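PDB 2F1N: cytolethal distending toxin subunit B from Escherichia coli, which nicks DNA as the endonuclease subunit of a tripartite toxin, very probably damaging the DNA of intoxicated cells and arresting their cycle at G2/M. Local coordinates for residues G67-E79 with R115-R127. Sequence-based numbering, arbitrary orientation.
Unlike the reference sequence in segment 67-79: R68 (reference Thr), V69 (reference Leu).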
loop_
_atom_site.group_PDB
_atom_site.type_symbol
_atom_site.label_atom_id
_atom_site.label_comp_id
_atom_site.label_asym_id
_atom_site.label_seq_id
_atom_site.Cartn_x
_atom_site.Cartn_y
_atom_site.Cartn_z
ATOM N N GLY A 67 3.474 20.278 6.066
ATOM C CA GLY A 67 2.951 21.383 5.270
ATOM C C GLY A 67 3.294 21.192 3.789
ATOM O O GLY A 67 3.027 22.085 2.973
ATOM N N ARG A 68 3.817 20.016 3.428
ATOM C CA ARG A 68 4.153 19.764 2.013
ATOM C C ARG A 68 2.922 19.995 1.114
ATOM O O ARG A 68 1.778 19.545 1.431
ATOM C CB ARG A 68 4.657 18.313 1.831
ATOM C CG ARG A 68 4.964 17.934 0.389
ATOM C CD ARG A 68 5.624 16.584 0.313
ATOM N NE ARG A 68 6.011 16.167 -1.041
ATOM C CZ ARG A 68 6.866 15.185 -1.286
ATOM N NH1 ARG A 68 7.469 14.490 -0.260
ATOM N NH2 ARG A 68 7.132 14.909 -2.561
ATOM N N VAL A 69 3.133 20.716 0.007
ATOM C CA VAL A 69 2.029 20.947 -0.957
ATOM C C VAL A 69 1.951 19.788 -1.949
ATOM O O VAL A 69 2.903 19.520 -2.693
ATOM C CB VAL A 69 2.078 22.372 -1.614
ATOM C CG1 VAL A 69 2.295 23.460 -0.543
ATOM C CG2 VAL A 69 3.155 22.459 -2.592
ATOM N N ILE A 70 0.852 19.051 -1.914
ATOM C CA ILE A 70 0.713 17.837 -2.710
ATOM C C ILE A 70 -0.398 18.024 -3.729
ATOM O O ILE A 70 -1.583 18.222 -3.341
ATOM C CB ILE A 70 0.379 16.602 -1.809
ATOM C CG1 ILE A 70 1.509 16.343 -0.798
ATOM C CG2 ILE A 70 0.162 15.373 -2.663
ATOM C CD1 ILE A 70 1.117 15.288 0.373
ATOM N N PRO A 71 -0.073 17.947 -5.017
ATOM C CA PRO A 71 -1.129 18.113 -6.032
ATOM C C PRO A 71 -2.115 16.968 -5.909
ATOM O O PRO A 71 -1.720 15.810 -5.699
ATOM C CB PRO A 71 -0.371 18.093 -7.377
ATOM C CG PRO A 71 1.066 18.289 -7.045
ATOM C CD PRO A 71 1.262 17.739 -5.627
ATOM N N SER A 72 -3.409 17.282 -5.987
ATOM C CA SER A 72 -4.431 16.271 -5.796
ATOM C C SER A 72 -5.728 16.699 -6.474
ATOM O O SER A 72 -6.070 17.884 -6.372
ATOM C CB SER A 72 -4.703 16.082 -4.310
ATOM O OG SER A 72 -5.779 15.176 -4.140
ATOM N N PRO A 73 -6.443 15.765 -7.117
ATOM C CA PRO A 73 -7.725 16.097 -7.785
ATOM C C PRO A 73 -8.862 16.103 -6.766
ATOM O O PRO A 73 -9.809 15.306 -6.856
ATOM C CB PRO A 73 -7.893 14.969 -8.812
ATOM C CG PRO A 73 -7.269 13.731 -8.104
ATOM C CD PRO A 73 -6.102 14.320 -7.249
ATOM N N GLY A 74 -8.739 16.979 -5.765
ATOM C CA GLY A 74 -9.712 17.095 -4.688
ATOM C C GLY A 74 -9.751 15.891 -3.743
ATOM O O GLY A 74 -10.761 15.668 -3.070
ATOM N N ILE A 75 -8.654 15.142 -3.639
ATOM C CA ILE A 75 -8.613 14.075 -2.646
ATOM C C ILE A 75 -7.673 14.428 -1.497
ATOM O O ILE A 75 -6.493 14.681 -1.771
ATOM C CB ILE A 75 -8.184 12.775 -3.294
ATOM C CG1 ILE A 75 -9.199 12.343 -4.366
ATOM C CG2 ILE A 75 -7.976 11.657 -2.198
ATOM C CD1 ILE A 75 -8.604 11.433 -5.409
ATOM N N PRO A 76 -8.181 14.452 -0.258
ATOM C CA PRO A 76 -7.377 14.763 0.925
ATOM C C PRO A 76 -6.136 13.895 1.015
ATOM O O PRO A 76 -6.235 12.669 0.977
ATOM C CB PRO A 76 -8.320 14.429 2.078
ATOM C CG PRO A 76 -9.668 14.744 1.503
ATOM C CD PRO A 76 -9.611 14.261 0.113
ATOM N N VAL A 77 -4.976 14.531 1.106
ATOM C CA VAL A 77 -3.736 13.813 1.346
ATOM C C VAL A 77 -2.750 14.730 2.084
ATOM O O VAL A 77 -2.605 15.898 1.737
ATOM C CB VAL A 77 -3.093 13.237 0.058
ATOM C CG1 VAL A 77 -1.800 12.388 0.382
ATOM C CG2 VAL A 77 -4.108 12.392 -0.731
ATOM N N ARG A 78 -2.072 14.193 3.101
ATOM C CA ARG A 78 -1.134 14.978 3.911
ATOM C C ARG A 78 0.121 14.184 4.132
ATOM O O ARG A 78 0.063 12.976 4.337
ATOM C CB ARG A 78 -1.710 15.302 5.348
ATOM C CG ARG A 78 -2.887 16.249 5.402
ATOM C CD ARG A 78 -3.694 16.055 6.710
ATOM N NE ARG A 78 -3.130 16.922 7.721
ATOM C CZ ARG A 78 -3.283 16.779 9.039
ATOM N NH1 ARG A 78 -3.951 15.753 9.536
ATOM N NH2 ARG A 78 -2.750 17.685 9.855
ATOM N N GLU A 79 1.272 14.866 4.145
ATOM C CA GLU A 79 2.532 14.244 4.561
ATOM C C GLU A 79 2.772 14.598 6.013
ATOM O O GLU A 79 2.728 15.776 6.367
ATOM C CB GLU A 79 3.695 14.822 3.745
ATOM C CG GLU A 79 5.061 14.309 4.179
ATOM C CD GLU A 79 6.132 14.961 3.336
ATOM O OE1 GLU A 79 6.448 16.167 3.529
ATOM O OE2 GLU A 79 6.603 14.273 2.412
ATOM N N ARG A 115 11.831 6.662 4.053
ATOM C CA ARG A 115 12.423 7.719 3.238
ATOM C C ARG A 115 11.322 8.717 2.850
ATOM O O ARG A 115 10.217 8.303 2.518
ATOM C CB ARG A 115 13.057 7.107 1.966
ATOM C CG ARG A 115 14.242 6.174 2.270
ATOM C CD ARG A 115 15.078 5.708 1.038
ATOM N NE ARG A 115 15.856 6.784 0.380
ATOM C CZ ARG A 115 17.204 6.819 0.217
ATOM N NH1 ARG A 115 17.998 5.852 0.680
ATOM N NH2 ARG A 115 17.769 7.852 -0.417
ATOM N N ARG A 116 11.623 10.003 2.846
ATOM C CA ARG A 116 10.681 10.947 2.270
ATOM C C ARG A 116 10.320 10.606 0.838
ATOM O O ARG A 116 11.211 10.293 0.008
ATOM C CB ARG A 116 11.245 12.371 2.349
ATOM C CG ARG A 116 10.421 13.498 1.658
ATOM C CD ARG A 116 11.221 14.867 1.650
ATOM N NE ARG A 116 10.431 16.014 1.149
ATOM C CZ ARG A 116 10.220 16.337 -0.137
ATOM N NH1 ARG A 116 10.743 15.622 -1.128
ATOM N NH2 ARG A 116 9.447 17.380 -0.419
ATOM N N ALA A 117 9.044 10.732 0.500
ATOM C CA ALA A 117 8.627 10.477 -0.873
ATOM C C ALA A 117 9.243 11.528 -1.796
ATOM O O ALA A 117 9.205 12.727 -1.492
ATOM C CB ALA A 117 7.081 10.605 -0.969
ATOM N N ASP A 118 9.826 11.098 -2.913
ATOM C CA ASP A 118 10.232 12.079 -3.941
ATOM C C ASP A 118 9.059 12.738 -4.631
ATOM O O ASP A 118 9.128 13.902 -5.067
ATOM C CB ASP A 118 11.171 11.419 -4.968
ATOM C CG ASP A 118 12.442 10.903 -4.297
ATOM O OD1 ASP A 118 12.948 11.568 -3.365
ATOM O OD2 ASP A 118 13.010 9.845 -4.610
ATOM N N GLU A 119 7.987 11.972 -4.764
ATOM C CA GLU A 119 6.783 12.447 -5.453
ATOM C C GLU A 119 5.596 11.711 -4.816
ATOM O O GLU A 119 5.731 10.580 -4.342
ATOM C CB GLU A 119 6.900 12.161 -6.975
ATOM C CG GLU A 119 5.891 12.823 -7.882
ATOM C CD GLU A 119 6.228 12.664 -9.359
ATOM O OE1 GLU A 119 7.079 11.813 -9.754
ATOM O OE2 GLU A 119 5.605 13.403 -10.118
ATOM N N VAL A 120 4.464 12.396 -4.761
ATOM C CA VAL A 120 3.232 11.760 -4.264
ATOM C C VAL A 120 2.191 11.701 -5.369
ATOM O O VAL A 120 1.935 12.728 -6.028
ATOM C CB VAL A 120 2.671 12.532 -3.073
ATOM C CG1 VAL A 120 1.438 11.716 -2.453
ATOM C CG2 VAL A 120 3.769 12.740 -2.055
ATOM N N PHE A 121 1.573 10.533 -5.526
ATOM C CA PHE A 121 0.515 10.295 -6.546
ATOM C C PHE A 121 -0.861 10.099 -5.867
ATOM O O PHE A 121 -0.971 9.354 -4.908
ATOM C CB PHE A 121 0.788 9.068 -7.399
ATOM C CG PHE A 121 2.118 9.098 -8.084
ATOM C CD1 PHE A 121 2.488 10.166 -8.876
ATOM C CD2 PHE A 121 3.031 8.074 -7.872
ATOM C CE1 PHE A 121 3.762 10.191 -9.508
ATOM C CE2 PHE A 121 4.298 8.121 -8.479
ATOM C CZ PHE A 121 4.638 9.162 -9.299
ATOM N N VAL A 122 -1.884 10.767 -6.394
ATOM C CA VAL A 122 -3.233 10.600 -5.911
ATOM C C VAL A 122 -4.105 10.390 -7.140
ATOM O O VAL A 122 -4.273 11.315 -7.956
ATOM C CB VAL A 122 -3.750 11.859 -5.222
ATOM C CG1 VAL A 122 -5.030 11.460 -4.500
ATOM C CG2 VAL A 122 -2.702 12.421 -4.237
ATOM N N LEU A 123 -4.623 9.178 -7.292
ATOM C CA LEU A 123 -5.467 8.830 -8.427
ATOM C C LEU A 123 -6.929 8.627 -7.944
ATOM O O LEU A 123 -7.189 8.120 -6.843
ATOM C CB LEU A 123 -4.926 7.587 -9.160
ATOM C CG LEU A 123 -3.379 7.559 -9.386
ATOM C CD1 LEU A 123 -2.964 6.351 -10.167
ATOM C CD2 LEU A 123 -2.824 8.817 -10.071
ATOM N N SER A 124 -7.866 9.049 -8.788
ATOM C CA SER A 124 -9.280 9.051 -8.444
ATOM C C SER A 124 -9.849 7.643 -8.359
ATOM O O SER A 124 -9.357 6.707 -8.990
ATOM C CB SER A 124 -10.044 9.901 -9.485
ATOM O OG SER A 124 -9.545 11.234 -9.372
ATOM N N PRO A 125 -10.896 7.476 -7.545
ATOM C CA PRO A 125 -11.602 6.202 -7.494
ATOM C C PRO A 125 -12.078 5.831 -8.879
ATOM O O PRO A 125 -12.405 6.727 -9.671
ATOM C CB PRO A 125 -12.844 6.522 -6.634
ATOM C CG PRO A 125 -12.395 7.668 -5.757
ATOM C CD PRO A 125 -11.451 8.485 -6.620
ATOM N N VAL A 126 -12.132 4.549 -9.147
ATOM C CA VAL A 126 -12.536 4.056 -10.474
ATOM C C VAL A 126 -13.987 3.636 -10.518
ATOM O O VAL A 126 -14.497 3.265 -11.585
ATOM C CB VAL A 126 -11.639 2.897 -10.945
ATOM C CG1 VAL A 126 -11.978 2.530 -12.364
ATOM C CG2 VAL A 126 -10.148 3.326 -10.852
ATOM N N ARG A 127 -14.672 3.752 -9.389
ATOM C CA ARG A 127 -16.077 3.345 -9.283
ATOM C C ARG A 127 -16.739 4.188 -8.191
ATOM O O ARG A 127 -16.110 4.523 -7.178
ATOM C CB ARG A 127 -16.128 1.845 -8.908
ATOM C CG ARG A 127 -17.488 1.174 -8.946
ATOM C CD ARG A 127 -17.439 -0.313 -8.699
ATOM N NE ARG A 127 -16.802 -1.016 -9.821
ATOM C CZ ARG A 127 -16.949 -2.309 -10.081
ATOM N NH1 ARG A 127 -17.716 -3.071 -9.312
ATOM N NH2 ARG A 127 -16.340 -2.842 -11.119
HETATM O O HOH W 1 -0.331 13.868 -6.955
HETATM O O HOH W 2 -11.170 12.564 -7.375
HETATM O O HOH W 3 8.547 17.624 2.939
#
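R68 and R116 lay their guanidinium groups flat on one another, centres 3.7 Å apart and planes 5° apart, the two side chains arriving from opposite directions. The close approach of two like charges is probably eased by the carboxylate and carbonyl oxygens around R68: its NH1 donates to A117 O at 2.8 Å, close to the guanidinium plane, and makes a salt bridge to E79 OE2, also 2.8 Å, on the syn side of the carboxylate. NH2 adds a weak bond to A117 O. With CG anti to the backbone N (chi1 177°) and the chain extended to NE, the R68 guanidinium is carried to the A117 carbonyl; V120 CG2 covers the face turned from R116. E79 is held further by T66 and Y96, which should help fix the carboxylate that R68 grips.

Beyond this polar end the contact is mainly apolar. I70 CG2 rests on V120 CB, 3.8 Å away. V122 takes the largest share on its strand: CG1 lies against I75 CB (3.6 Å), CG2 against V77 CG2 (3.8 Å), and P73 CD approaches its CB. I75 CD1 runs on past V122 toward S124 and P125.

Waters complete the seam. One donates to both P71 O and V120 O, another joins P73 O to S124 OG, and a third links E79 OE1 to R116 NE.

P73 centres an inverse gamma turn, and D118 and E119 form a classic beta bulge opposite R137. The loop leading into strand 78-83 of one sheet packs along edge strand 119-123 of the other, bridging the two sheets of the DNase I-like sandwich at the protein surface.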